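Local coordinates for protein HAD superfamily hydrolase (PDB 6NQ4) that probably hydrolyses phosphate esters as a phosphatase of the haloacid dehalogenase superfamily and holds a sodium ion at a metal site, at residues R28-T33 with L61-K67; R171-F177 with Y203-R209; G68-I72 with A227-R232; P116-F120 with E143-V147. All blocks are in the same frame, centred on the assembly; numbering follows the deposited sequence. Where two conformers were deposited one is given.

In the fold
The four contacts form two pairs, with 36 to 45 Å between centres of different pairs. Contacts 1 and 3 belong to the six-stranded parallel core, and contacts 2 and 4 to a second, five-stranded parallel sheet, inserted in the chain between the two segments of contact 3. Contact 3 is the buried one. It sets strand 70-75 against helix 218-232, mostly through aliphatic groups with an arginine at one end. Contact 1 is more polar and lies nearer the surface, on helix 55-66, which runs into the same strand. Contact 4 is strand pairing by backbone bonds. Contact 2 joins helix ends and loops round a tyrosine. Contacts 2 and 4 meet where Pro176 O bonds to Val147 N.

Contact 1: residues R28-T33 with L61-K67; sequences RLDDLT and LQRARAK
Arg63 reaches from helix 55-66 to the carboxylate of Asp30. Its CB, on the side of the helix that faces residues 28-33, lies 4.1 Å from Asp30 OD2. Further out, CD comes within 3.6 Å of the same oxygen. The chain then bends at chi3 (-54°), which brings the NE side of the guanidinium against the acid. Arg63 NE bonds to the syn lone pair of Asp30 OD2 at 2.8 Å and nearly straight (171°). Arg63 NH2 bonds to Asp30 OD1 at 2.9 Å. The grip is therefore side-on, one nitrogen to each oxygen, with the two flat groups nearly coplanar. NH2 has a second ionic partner in the terminal carboxylate of Val304.

The helix belongs to a beta-alpha-beta crossover of the Rossmann-like HAD core, between strands 38-41 and 70-75. Residues 28-33 precede the first of these strands.

Arg28 NH1 lies over one face of the Arg63 guanidinium, 3.7 Å from Arg63 NE. Asp30 OD2 is close to both like charges and probably offsets them; it lies over the face of the Arg28 guanidinium. Lys67 NZ adds a long salt bridge to Asp30 OD2 at 3.7 Å. One water joins Lys67 NZ to Asp30 O, and another links it, weakly, to Thr33 OG1. On the buried side, Leu29 CD2 rests 4.4 Å from Ala64 CB and touches Leu61 CD2.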
loop_
_atom_site.group_PDB
_atom_site.type_symbol
_atom_site.label_atom_id
_atom_site.label_comp_id
_atom_site.label_asym_id
_atom_site.label_seq_id
_atom_site.Cartn_x
_atom_site.Cartn_y
_atom_site.Cartn_z
ATOM N N ARG A 28 -15.235 18.935 -4.067
ATOM C CA ARG A 28 -14.574 18.000 -4.961
ATOM C C ARG A 28 -13.082 18.293 -4.930
ATOM O O ARG A 28 -12.645 19.306 -4.384
ATOM C CB ARG A 28 -15.153 18.068 -6.380
ATOM C CG ARG A 28 -15.119 19.442 -7.032
ATOM C CD ARG A 28 -15.853 19.423 -8.387
ATOM N NE ARG A 28 -15.543 20.613 -9.174
ATOM C CZ ARG A 28 -15.549 20.671 -10.504
ATOM N NH1 ARG A 28 -15.851 19.600 -11.229
ATOM N NH2 ARG A 28 -15.241 21.810 -11.110
ATOM N N LEU A 29 -12.299 17.384 -5.521
ATOM C CA LEU A 29 -10.846 17.546 -5.524
ATOM C C LEU A 29 -10.428 18.865 -6.171
ATOM O O LEU A 29 -9.440 19.487 -5.750
ATOM C CB LEU A 29 -10.215 16.356 -6.246
ATOM C CG LEU A 29 -8.697 16.396 -6.393
ATOM C CD1 LEU A 29 -8.012 16.427 -5.024
ATOM C CD2 LEU A 29 -8.218 15.213 -7.204
ATOM N N ASP A 30 -11.173 19.315 -7.180
ATOM C CA ASP A 30 -10.842 20.546 -7.890
ATOM C C ASP A 30 -10.804 21.763 -6.976
ATOM O O ASP A 30 -10.178 22.768 -7.328
ATOM C CB ASP A 30 -11.884 20.815 -8.976
ATOM C CG ASP A 30 -12.168 19.606 -9.836
ATOM O OD1 ASP A 30 -12.308 18.488 -9.285
ATOM O OD2 ASP A 30 -12.274 19.783 -11.068
ATOM N N ASP A 31 -11.471 21.711 -5.826
ATOM C CA ASP A 31 -11.449 22.849 -4.916
ATOM C C ASP A 31 -10.148 22.958 -4.132
ATOM O O ASP A 31 -9.959 23.943 -3.406
ATOM C CB ASP A 31 -12.634 22.758 -3.964
ATOM C CG ASP A 31 -13.970 22.824 -4.693
ATOM O OD1 ASP A 31 -14.085 23.586 -5.682
ATOM O OD2 ASP A 31 -14.901 22.106 -4.283
ATOM N N LEU A 32 -9.252 21.981 -4.274
ATOM C CA LEU A 32 -7.984 21.949 -3.554
ATOM C C LEU A 32 -6.764 22.065 -4.451
ATOM O O LEU A 32 -5.695 22.452 -3.963
ATOM C CB LEU A 32 -7.853 20.636 -2.764
ATOM C CG LEU A 32 -8.895 20.332 -1.682
ATOM C CD1 LEU A 32 -8.619 18.976 -1.042
ATOM C CD2 LEU A 32 -8.882 21.430 -0.630
ATOM N N THR A 33 -6.886 21.727 -5.736
ATOM C CA THR A 33 -5.710 21.497 -6.564
ATOM C C THR A 33 -4.971 22.771 -6.956
ATOM O O THR A 33 -3.824 22.667 -7.402
ATOM C CB THR A 33 -6.044 20.631 -7.788
ATOM O OG1 THR A 33 -7.181 21.166 -8.473
ATOM C CG2 THR A 33 -6.327 19.184 -7.380
ATOM N N LEU A 61 -9.126 12.615 -10.956
ATOM C CA LEU A 61 -7.692 12.554 -11.227
ATOM C C LEU A 61 -7.367 13.062 -12.632
ATOM O O LEU A 61 -6.380 13.783 -12.819
ATOM C CB LEU A 61 -7.181 11.129 -10.989
ATOM C CG LEU A 61 -7.315 10.646 -9.541
ATOM C CD1 LEU A 61 -6.955 9.189 -9.466
ATOM C CD2 LEU A 61 -6.452 11.459 -8.560
ATOM N N GLN A 62 -8.170 12.685 -13.633
ATOM C CA GLN A 62 -7.955 13.211 -14.983
ATOM C C GLN A 62 -8.008 14.733 -15.003
ATOM O O GLN A 62 -7.178 15.382 -15.656
ATOM C CB GLN A 62 -8.993 12.638 -15.953
ATOM C CG GLN A 62 -8.832 11.157 -16.251
ATOM C CD GLN A 62 -10.031 10.629 -17.017
ATOM O OE1 GLN A 62 -11.172 10.994 -16.724
ATOM N NE2 GLN A 62 -9.783 9.790 -18.015
ATOM N N ARG A 63 -8.995 15.319 -14.318
ATOM C CA ARG A 63 -9.125 16.771 -14.328
ATOM C C ARG A 63 -7.922 17.433 -13.673
ATOM O O ARG A 63 -7.435 18.465 -14.151
ATOM C CB ARG A 63 -10.424 17.191 -13.637
ATOM C CG ARG A 63 -11.708 16.831 -14.406
ATOM C CD ARG A 63 -12.924 17.640 -13.932
ATOM N NE ARG A 63 -13.127 17.519 -12.490
ATOM C CZ ARG A 63 -13.712 16.477 -11.902
ATOM N NH1 ARG A 63 -14.170 15.469 -12.635
ATOM N NH2 ARG A 63 -13.840 16.443 -10.580
ATOM N N ALA A 64 -7.418 16.839 -12.591
ATOM C CA ALA A 64 -6.226 17.385 -11.951
ATOM C C ALA A 64 -5.022 17.342 -12.888
ATOM O O ALA A 64 -4.269 18.321 -12.982
ATOM C CB ALA A 64 -5.943 16.656 -10.636
ATOM N N ARG A 65 -4.819 16.224 -13.592
ATOM C CA ARG A 65 -3.690 16.146 -14.520
ATOM C C ARG A 65 -3.841 17.146 -15.657
ATOM O O ARG A 65 -2.847 17.685 -16.158
ATOM C CB ARG A 65 -3.575 14.736 -15.091
ATOM C CG ARG A 65 -3.184 13.708 -14.080
ATOM C CD ARG A 65 -2.804 12.390 -14.745
ATOM N NE ARG A 65 -1.495 12.456 -15.401
ATOM C CZ ARG A 65 -1.268 12.269 -16.702
ATOM N NH1 ARG A 65 -2.269 12.023 -17.536
ATOM N NH2 ARG A 65 -0.027 12.329 -17.171
ATOM N N ALA A 66 -5.079 17.400 -16.087
ATOM C CA ALA A 66 -5.303 18.372 -17.149
ATOM C C ALA A 66 -4.944 19.781 -16.712
ATOM O O ALA A 66 -4.718 20.645 -17.568
ATOM C CB ALA A 66 -6.758 18.321 -17.617
ATOM N N LYS A 67 -4.882 20.031 -15.403
ATOM C CA LYS A 67 -4.468 21.318 -14.862
ATOM C C LYS A 67 -3.025 21.293 -14.361
ATOM O O LYS A 67 -2.633 22.147 -13.562
ATOM C CB LYS A 67 -5.437 21.781 -13.772
ATOM C CG LYS A 67 -6.893 21.915 -14.239
ATOM C CD LYS A 67 -7.761 22.580 -13.171
ATOM C CE LYS A 67 -8.759 21.601 -12.566
ATOM N NZ LYS A 67 -9.483 22.177 -11.390
HETATM O O HOH W 1 -9.515 24.611 -9.715
HETATM O O HOH W 2 -8.453 19.576 -10.253
#

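Contact 2: residues R171-F177 with Y203-R209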
loop_
_atom_site.group_PDB
_atom_site.type_symbol
_atom_site.label_atom_id
_atom_site.label_comp_id
_atom_site.label_asym_id
_atom_site.label_seq_id
_atom_site.Cartn_x
_atom_site.Cartn_y
_atom_site.Cartn_z
ATOM N N ARG A 171 9.586 -17.627 14.418
ATOM C CA ARG A 171 10.029 -16.745 15.488
ATOM C C ARG A 171 11.052 -17.443 16.378
ATOM O O ARG A 171 12.056 -16.840 16.774
ATOM C CB ARG A 171 8.811 -16.271 16.284
ATOM C CG ARG A 171 9.073 -15.083 17.206
ATOM C CD ARG A 171 9.542 -15.511 18.578
ATOM N NE ARG A 171 10.167 -14.393 19.272
ATOM C CZ ARG A 171 10.699 -14.465 20.484
ATOM N NH1 ARG A 171 10.677 -15.614 21.151
ATOM N NH2 ARG A 171 11.246 -13.387 21.026
ATOM N N SER A 172 10.830 -18.726 16.680
ATOM C CA SER A 172 11.770 -19.465 17.516
ATOM C C SER A 172 13.128 -19.633 16.856
ATOM O O SER A 172 14.118 -19.873 17.559
ATOM C CB SER A 172 11.198 -20.834 17.879
ATOM O OG SER A 172 10.089 -20.676 18.740
ATOM N N ARG A 173 13.196 -19.507 15.528
ATOM C CA ARG A 173 14.464 -19.550 14.812
ATOM C C ARG A 173 15.034 -18.162 14.577
ATOM O O ARG A 173 16.045 -18.025 13.880
ATOM C CB ARG A 173 14.321 -20.309 13.494
ATOM C CG ARG A 173 14.085 -21.795 13.706
ATOM C CD ARG A 173 13.734 -22.479 12.408
ATOM N NE ARG A 173 14.769 -22.249 11.401
ATOM C CZ ARG A 173 14.557 -22.278 10.091
ATOM N NH1 ARG A 173 13.342 -22.528 9.624
ATOM N NH2 ARG A 173 15.556 -22.047 9.245
ATOM N N ASN A 174 14.413 -17.136 15.152
ATOM C CA ASN A 174 14.908 -15.764 15.081
ATOM C C ASN A 174 15.013 -15.266 13.642
ATOM O O ASN A 174 15.910 -14.488 13.320
ATOM C CB ASN A 174 16.257 -15.628 15.799
ATOM C CG ASN A 174 16.634 -14.191 16.065
ATOM O OD1 ASN A 174 15.784 -13.375 16.383
ATOM N ND2 ASN A 174 17.914 -13.873 15.928
ATOM N N LEU A 175 14.082 -15.693 12.761
ATOM C CA LEU A 175 14.216 -15.263 11.375
ATOM C C LEU A 175 13.664 -13.849 11.201
ATOM O O LEU A 175 12.626 -13.510 11.768
ATOM C CB LEU A 175 13.470 -16.217 10.437
ATOM C CG LEU A 175 13.957 -17.673 10.446
ATOM C CD1 LEU A 175 13.287 -18.479 9.347
ATOM C CD2 LEU A 175 15.468 -17.747 10.302
ATOM N N PRO A 176 14.328 -13.011 10.418
ATOM C CA PRO A 176 13.756 -11.702 10.104
ATOM C C PRO A 176 12.603 -11.873 9.129
ATOM O O PRO A 176 12.615 -12.759 8.267
ATOM C CB PRO A 176 14.925 -10.950 9.457
ATOM C CG PRO A 176 15.781 -12.019 8.869
ATOM C CD PRO A 176 15.634 -13.229 9.764
ATOM N N PHE A 177 11.595 -11.017 9.279
ATOM C CA PHE A 177 10.319 -11.144 8.569
ATOM C C PHE A 177 10.074 -9.853 7.797
ATOM O O PHE A 177 9.714 -8.836 8.392
ATOM C CB PHE A 177 9.223 -11.372 9.614
ATOM C CG PHE A 177 7.843 -11.721 9.077
ATOM C CD1 PHE A 177 6.993 -10.745 8.561
ATOM C CD2 PHE A 177 7.355 -13.016 9.211
ATOM C CE1 PHE A 177 5.695 -11.069 8.139
ATOM C CE2 PHE A 177 6.070 -13.348 8.788
ATOM C CZ PHE A 177 5.241 -12.374 8.252
ATOM N N TYR A 203 3.385 -11.696 14.033
ATOM C CA TYR A 203 4.790 -12.014 14.242
ATOM C C TYR A 203 5.419 -11.059 15.241
ATOM O O TYR A 203 6.157 -11.484 16.134
ATOM C CB TYR A 203 5.529 -11.968 12.908
ATOM C CG TYR A 203 6.863 -12.701 12.893
ATOM C CD1 TYR A 203 6.915 -14.093 12.959
ATOM C CD2 TYR A 203 8.077 -12.011 12.780
ATOM C CE1 TYR A 203 8.121 -14.781 12.918
ATOM C CE2 TYR A 203 9.297 -12.699 12.747
ATOM C CZ TYR A 203 9.307 -14.086 12.810
ATOM O OH TYR A 203 10.493 -14.778 12.755
ATOM N N GLY A 204 5.122 -9.766 15.119
ATOM C CA GLY A 204 5.621 -8.807 16.094
ATOM C C GLY A 204 5.118 -9.080 17.498
ATOM O O GLY A 204 5.857 -8.927 18.471
ATOM N N GLN A 205 3.854 -9.486 17.627
ATOM C CA GLN A 205 3.300 -9.781 18.948
ATOM C C GLN A 205 3.991 -10.982 19.586
ATOM O O GLN A 205 4.080 -11.069 20.816
ATOM C CB GLN A 205 1.788 -10.009 18.823
ATOM C CG GLN A 205 1.052 -10.298 20.136
ATOM C CD GLN A 205 0.734 -9.049 20.949
ATOM O OE1 GLN A 205 0.762 -7.926 20.438
ATOM N NE2 GLN A 205 0.425 -9.244 22.226
ATOM N N LEU A 206 4.488 -11.913 18.769
ATOM C CA LEU A 206 5.287 -13.024 19.274
ATOM C C LEU A 206 6.693 -12.594 19.677
ATOM O O LEU A 206 7.429 -13.406 20.250
ATOM C CB LEU A 206 5.389 -14.135 18.212
ATOM C CG LEU A 206 4.096 -14.839 17.797
ATOM C CD1 LEU A 206 4.334 -15.733 16.584
ATOM C CD2 LEU A 206 3.517 -15.643 18.980
ATOM N N GLY A 207 7.082 -11.346 19.411
ATOM C CA GLY A 207 8.446 -10.912 19.669
ATOM C C GLY A 207 9.374 -11.009 18.479
ATOM O O GLY A 207 10.590 -10.836 18.644
ATOM N N GLY A 208 8.842 -11.274 17.278
ATOM C CA GLY A 208 9.692 -11.385 16.104
ATOM C C GLY A 208 10.019 -10.034 15.483
ATOM O O GLY A 208 9.312 -9.042 15.657
ATOM N N ARG A 209 11.126 -9.993 14.744
ATOM C CA ARG A 209 11.559 -8.773 14.073
ATOM C C ARG A 209 10.884 -8.663 12.715
ATOM O O ARG A 209 10.962 -9.590 11.902
ATOM C CB ARG A 209 13.069 -8.821 13.861
ATOM C CG ARG A 209 13.646 -7.626 13.103
ATOM C CD ARG A 209 15.167 -7.572 13.216
ATOM N NE ARG A 209 15.791 -6.642 12.272
ATOM C CZ ARG A 209 16.595 -7.012 11.277
ATOM N NH1 ARG A 209 16.882 -8.294 11.094
ATOM N NH2 ARG A 209 17.121 -6.100 10.470
HETATM O O HOH W 3 12.750 -12.383 14.308
#
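Tyr203 and Arg171 bury the most surface here, followed by Phe177. They join the ends of helices 164-172 and 196-205 in the inserted alpha/beta domain, consistent with a C2-type cap of the HAD superfamily. Both helices end in Schellman motifs, with Asn174 and Gly207 at positive phi.

The Tyr203 ring lies between Arg171 and Phe177. Its OH donates to Leu175 O at 2.7 Å, from 16° outside the carbonyl plane. Leu175 O takes a second donor, a water that in turn accepts from Arg209 N. Arg171 CB touches Tyr203 CE1 at 3.7 Å. Beyond it the Arg171 chain bends at chi2 (-88°) and lays a face of its guanidinium over Leu206 O. NE is near that oxygen, but the angle is too poor for a hydrogen bond. Arg171 has two conformers, so the placing of its guanidinium is doubtful.

Phe177 begins strand 177-179, and its N bonds to Arg209 O at 3.1 Å, beside strand 210-212. Its ring forms an offset stack with Tyr203, centroids 4.7 Å apart and planes at 26°. Phe177 CD2 sits over the centre of the Tyr203 ring, and Phe177 CB reaches Tyr203 CE2 at 3.4 Å.

Contact 3: residues G68-I72 with A227-R232; sequences GVTII and AVESIR
Thr70 and Ile72 point from strand 70-75 onto the last turns of helix 218-232. This is sheet-to-helix packing in the Rossmann-like HAD core. The helix segment runs roughly antiparallel to the strand segment, at 150°, with the axes 9.3 Å apart at their closest. Val69 and Ile71 point the other way, to helix 55-66, so the strand is sandwiched between two helical layers.

The apolar contacts centre on Ile72. Ile72 CD1 meets Ile231 CD1 at 3.9 Å, the two side chains running alongside each other and pointing opposite ways. Ile72 CD1 also reaches Ala227 CB at 4.1 Å. Ile72 CG1 is set against Val228 CG2, but Val228 was modelled in two conformers, so how tight this pair is remains doubtful. Two residues earlier on the strand, Thr70 CG2 packs on Ile231 CG2 at 3.8 Å. Arg100 of the neighbouring strand 100-103 touches Ile72, Ala227 and Ile231.

The polar contacts gather at the end of the helix, round the tip of Arg232. Its chain is bent at chi3 (70°), which turns the guanidinium edge to the strand. Thr70 has its methyl anti to the backbone N and its hydroxyl beside that N, which sends CG2 to Ile231 and OG1 to Arg232. NH1 gives two hydrogen bonds. Arg232 NH1 bonds to Gly68 O at 2.9 Å, just after helix 55-66 closes in a Schellman motif. Water 4 donates to the same carbonyl and accepts from Arg232 NH2. The other bond runs from Arg232 NH1 to Thr70 OG1, 2.9 Å, with the oxygen in the guanidinium plane.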
loop_
_atom_site.group_PDB
_atom_site.type_symbol
_atom_site.label_atom_id
_atom_site.label_comp_id
_atom_site.label_asym_id
_atom_site.label_seq_id
_atom_site.Cartn_x
_atom_site.Cartn_y
_atom_site.Cartn_z
ATOM N N GLY A 68 -2.233 20.317 -14.809
ATOM C CA GLY A 68 -0.807 20.281 -14.544
ATOM C C GLY A 68 -0.392 19.675 -13.223
ATOM O O GLY A 68 0.757 19.870 -12.807
ATOM N N VAL A 69 -1.286 18.974 -12.534
ATOM C CA VAL A 69 -0.949 18.332 -11.270
ATOM C C VAL A 69 -0.435 16.928 -11.573
ATOM O O VAL A 69 -1.088 16.155 -12.280
ATOM C CB VAL A 69 -2.173 18.295 -10.336
ATOM C CG1 VAL A 69 -1.828 17.609 -9.009
ATOM C CG2 VAL A 69 -2.697 19.702 -10.079
ATOM N N THR A 70 0.746 16.594 -11.055
ATOM C CA THR A 70 1.299 15.253 -11.241
ATOM C C THR A 70 0.635 14.283 -10.264
ATOM O O THR A 70 0.513 14.587 -9.073
ATOM C CB THR A 70 2.815 15.273 -11.020
ATOM O OG1 THR A 70 3.399 16.206 -11.931
ATOM C CG2 THR A 70 3.440 13.902 -11.271
ATOM N N ILE A 71 0.211 13.114 -10.758
ATOM C CA ILE A 71 -0.486 12.119 -9.939
ATOM C C ILE A 71 0.408 10.895 -9.780
ATOM O O ILE A 71 0.706 10.200 -10.759
ATOM C CB ILE A 71 -1.819 11.682 -10.569
ATOM C CG1 ILE A 71 -2.751 12.868 -10.826
ATOM C CG2 ILE A 71 -2.508 10.641 -9.678
ATOM C CD1 ILE A 71 -3.087 13.681 -9.623
ATOM N N ILE A 72 0.795 10.598 -8.546
ATOM C CA ILE A 72 1.440 9.336 -8.220
ATOM C C ILE A 72 0.422 8.513 -7.456
ATOM O O ILE A 72 -0.023 8.928 -6.383
ATOM C CB ILE A 72 2.700 9.530 -7.356
ATOM C CG1 ILE A 72 3.601 10.643 -7.901
ATOM C CG2 ILE A 72 3.448 8.190 -7.201
ATOM C CD1 ILE A 72 4.191 10.418 -9.284
ATOM N N ALA A 227 9.810 9.992 -7.734
ATOM C CA ALA A 227 9.044 9.899 -8.972
ATOM C C ALA A 227 8.523 11.266 -9.409
ATOM O O ALA A 227 8.660 11.635 -10.581
ATOM C CB ALA A 227 7.916 8.873 -8.818
ATOM N N VAL A 228 7.933 12.041 -8.484
ATOM C CA VAL A 228 7.438 13.379 -8.819
ATOM C C VAL A 228 8.578 14.277 -9.277
ATOM O O VAL A 228 8.441 15.056 -10.225
ATOM C CB VAL A 228 6.725 14.015 -7.613
ATOM C CG1 VAL A 228 6.315 15.450 -7.958
ATOM C CG2 VAL A 228 5.544 13.222 -7.197
ATOM N N GLU A 229 9.705 14.224 -8.556
ATOM C CA GLU A 229 10.793 15.142 -8.868
ATOM C C GLU A 229 11.384 14.828 -10.228
ATOM O O GLU A 229 11.755 15.743 -10.982
ATOM C CB GLU A 229 11.836 15.123 -7.752
ATOM C CG GLU A 229 11.271 15.736 -6.475
ATOM C CD GLU A 229 12.277 15.904 -5.371
ATOM O OE1 GLU A 229 13.226 15.085 -5.288
ATOM O OE2 GLU A 229 12.101 16.855 -4.574
ATOM N N SER A 230 11.429 13.552 -10.587
ATOM C CA SER A 230 11.892 13.207 -11.922
ATOM C C SER A 230 10.898 13.665 -12.983
ATOM O O SER A 230 11.299 14.223 -14.008
ATOM C CB SER A 230 12.160 11.708 -12.028
ATOM O OG SER A 230 12.683 11.408 -13.310
ATOM N N ILE A 231 9.597 13.452 -12.744
ATOM C CA ILE A 231 8.570 13.852 -13.704
ATOM C C ILE A 231 8.554 15.364 -13.889
ATOM O O ILE A 231 8.474 15.863 -15.015
ATOM C CB ILE A 231 7.191 13.315 -13.271
ATOM C CG1 ILE A 231 7.143 11.799 -13.442
ATOM C CG2 ILE A 231 6.060 13.989 -14.062
ATOM C CD1 ILE A 231 6.088 11.151 -12.620
ATOM N N ARG A 232 8.655 16.117 -12.793
ATOM C CA ARG A 232 8.501 17.565 -12.863
ATOM C C ARG A 232 9.806 18.298 -13.142
ATOM O O ARG A 232 9.777 19.500 -13.433
ATOM C CB ARG A 232 7.800 18.094 -11.603
ATOM C CG ARG A 232 6.357 17.569 -11.464
ATOM C CD ARG A 232 5.583 18.242 -10.338
ATOM N NE ARG A 232 5.278 19.635 -10.649
ATOM C CZ ARG A 232 4.242 20.022 -11.385
ATOM N NH1 ARG A 232 3.416 19.121 -11.906
ATOM N NH2 ARG A 232 4.037 21.314 -11.611
HETATM O O HOH W 4 2.429 22.185 -13.766
#

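Contact 4: residues P116-F120 with E143-V147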
loop_
_atom_site.group_PDB
_atom_site.type_symbol
_atom_site.label_atom_id
_atom_site.label_comp_id
_atom_site.label_asym_id
_atom_site.label_seq_id
_atom_site.Cartn_x
_atom_site.Cartn_y
_atom_site.Cartn_z
ATOM N N PRO A 116 18.865 -11.752 4.063
ATOM C CA PRO A 116 19.416 -13.062 3.691
ATOM C C PRO A 116 18.877 -13.512 2.341
ATOM O O PRO A 116 17.715 -13.278 2.006
ATOM C CB PRO A 116 18.924 -13.980 4.818
ATOM C CG PRO A 116 18.605 -13.054 5.970
ATOM C CD PRO A 116 18.089 -11.806 5.315
ATOM N N ARG A 117 19.727 -14.176 1.558
ATOM C CA ARG A 117 19.297 -14.521 0.209
ATOM C C ARG A 117 18.494 -15.819 0.138
ATOM O O ARG A 117 17.771 -16.021 -0.845
ATOM C CB ARG A 117 20.481 -14.522 -0.761
ATOM C CG ARG A 117 21.338 -15.739 -0.656
ATOM C CD ARG A 117 22.546 -15.644 -1.597
ATOM N NE ARG A 117 22.129 -15.428 -2.980
ATOM C CZ ARG A 117 21.719 -16.397 -3.791
ATOM N NH1 ARG A 117 21.665 -17.651 -3.357
ATOM N NH2 ARG A 117 21.356 -16.113 -5.031
ATOM N N ARG A 118 18.585 -16.693 1.145
ATOM C CA ARG A 118 17.771 -17.907 1.194
ATOM C C ARG A 118 16.470 -17.578 1.918
ATOM O O ARG A 118 16.452 -17.450 3.146
ATOM C CB ARG A 118 18.532 -19.021 1.900
ATOM C CG ARG A 118 19.812 -19.396 1.172
ATOM C CD ARG A 118 20.671 -20.364 1.982
ATOM N NE ARG A 118 20.013 -21.654 2.156
ATOM C CZ ARG A 118 19.925 -22.583 1.207
ATOM N NH1 ARG A 118 20.446 -22.367 0.008
ATOM N NH2 ARG A 118 19.308 -23.733 1.456
ATOM N N ILE A 119 15.383 -17.458 1.155
ATOM C CA ILE A 119 14.133 -16.848 1.598
ATOM C C ILE A 119 13.018 -17.882 1.621
ATOM O O ILE A 119 12.870 -18.666 0.680
ATOM C CB ILE A 119 13.750 -15.708 0.634
ATOM C CG1 ILE A 119 14.728 -14.546 0.804
ATOM C CG2 ILE A 119 12.272 -15.277 0.843
ATOM C CD1 ILE A 119 14.634 -13.502 -0.310
ATOM N N PHE A 120 12.215 -17.857 2.694
ATOM C CA PHE A 120 10.951 -18.578 2.757
ATOM C C PHE A 120 9.824 -17.609 2.410
ATOM O O PHE A 120 9.626 -16.599 3.104
ATOM C CB PHE A 120 10.757 -19.156 4.158
ATOM C CG PHE A 120 9.438 -19.838 4.365
ATOM C CD1 PHE A 120 9.073 -20.950 3.608
ATOM C CD2 PHE A 120 8.558 -19.368 5.327
ATOM C CE1 PHE A 120 7.847 -21.584 3.833
ATOM C CE2 PHE A 120 7.344 -20.004 5.559
ATOM C CZ PHE A 120 6.989 -21.104 4.812
ATOM N N GLU A 143 15.062 -24.607 5.422
ATOM C CA GLU A 143 16.296 -24.121 4.810
ATOM C C GLU A 143 16.459 -22.611 4.894
ATOM O O GLU A 143 17.520 -22.094 4.524
ATOM C CB GLU A 143 16.307 -24.490 3.320
ATOM C CG GLU A 143 16.235 -25.974 3.053
ATOM C CD GLU A 143 16.001 -26.314 1.584
ATOM O OE1 GLU A 143 15.091 -25.728 0.950
ATOM O OE2 GLU A 143 16.726 -27.186 1.063
ATOM N N ALA A 144 15.439 -21.894 5.333
ATOM C CA ALA A 144 15.409 -20.458 5.129
ATOM C C ALA A 144 16.250 -19.725 6.166
ATOM O O ALA A 144 16.388 -20.159 7.315
ATOM C CB ALA A 144 13.970 -19.962 5.177
ATOM N N ALA A 145 16.818 -18.595 5.739
ATOM C CA ALA A 145 17.501 -17.672 6.632
ATOM C C ALA A 145 16.724 -16.379 6.828
ATOM O O ALA A 145 17.054 -15.598 7.733
ATOM C CB ALA A 145 18.914 -17.354 6.107
ATOM N N GLY A 146 15.701 -16.145 6.013
ATOM C CA GLY A 146 14.841 -14.990 6.164
ATOM C C GLY A 146 13.478 -15.327 5.600
ATOM O O GLY A 146 13.312 -16.303 4.849
ATOM N N VAL A 147 12.492 -14.502 5.963
ATOM C CA VAL A 147 11.116 -14.674 5.510
ATOM C C VAL A 147 10.694 -13.425 4.750
ATOM O O VAL A 147 11.006 -12.305 5.165
ATOM C CB VAL A 147 10.172 -14.898 6.710
ATOM C CG1 VAL A 147 8.742 -15.026 6.229
ATOM C CG2 VAL A 147 10.592 -16.128 7.501
HETATM O O HOH W 5 20.029 -21.036 5.198
#
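Phe120 and Val147 lie side by side on one face of a parallel beta pair. Ile119 is paired with Gly146, and its side chain points to the other face. The pair joins strands 118-122 and 146-149 in the five-stranded sheet of the inserted domain. Strand 177-179 follows next to 146-149, and helix 164-172 covers the face with Phe120 and Val147 through Leu166 and Leu170.

Phe120 has CG anti to the backbone N (chi1 176°), which carries the ring off from residues 143-147. The ring turns an edge, not a face, to Val147, with CD2 4.4 Å from Val147 CG2. Closer in, Phe120 CB packs on Ala144 CB at 3.5 Å. Just before the strand, Pro116 CB meets Ala145 CB at 3.6 Å.

Arg118 and Glu143 cross with their guanidinium and carboxylate planes 79° apart. Arg118 NH2 stays 4.3 Å from Glu143 OE2, beyond a salt bridge, and Glu143 OE1 bonds to Glu140 N. The arginine turns instead to the Glu143 backbone. Its NE makes a weak bond to Glu143 O, and water 5 donates to Glu143 O and accepts weakly from Arg118 NE.

The backbone joins the strands more firmly. Arg118 O accepts from two successive amides, Ala145 N at 2.9 Å and Gly146 N at 3.2 Å. Phe120 N then bonds to Gly146 O at 2.9 Å, nearly straight (170°) and in the carbonyl plane.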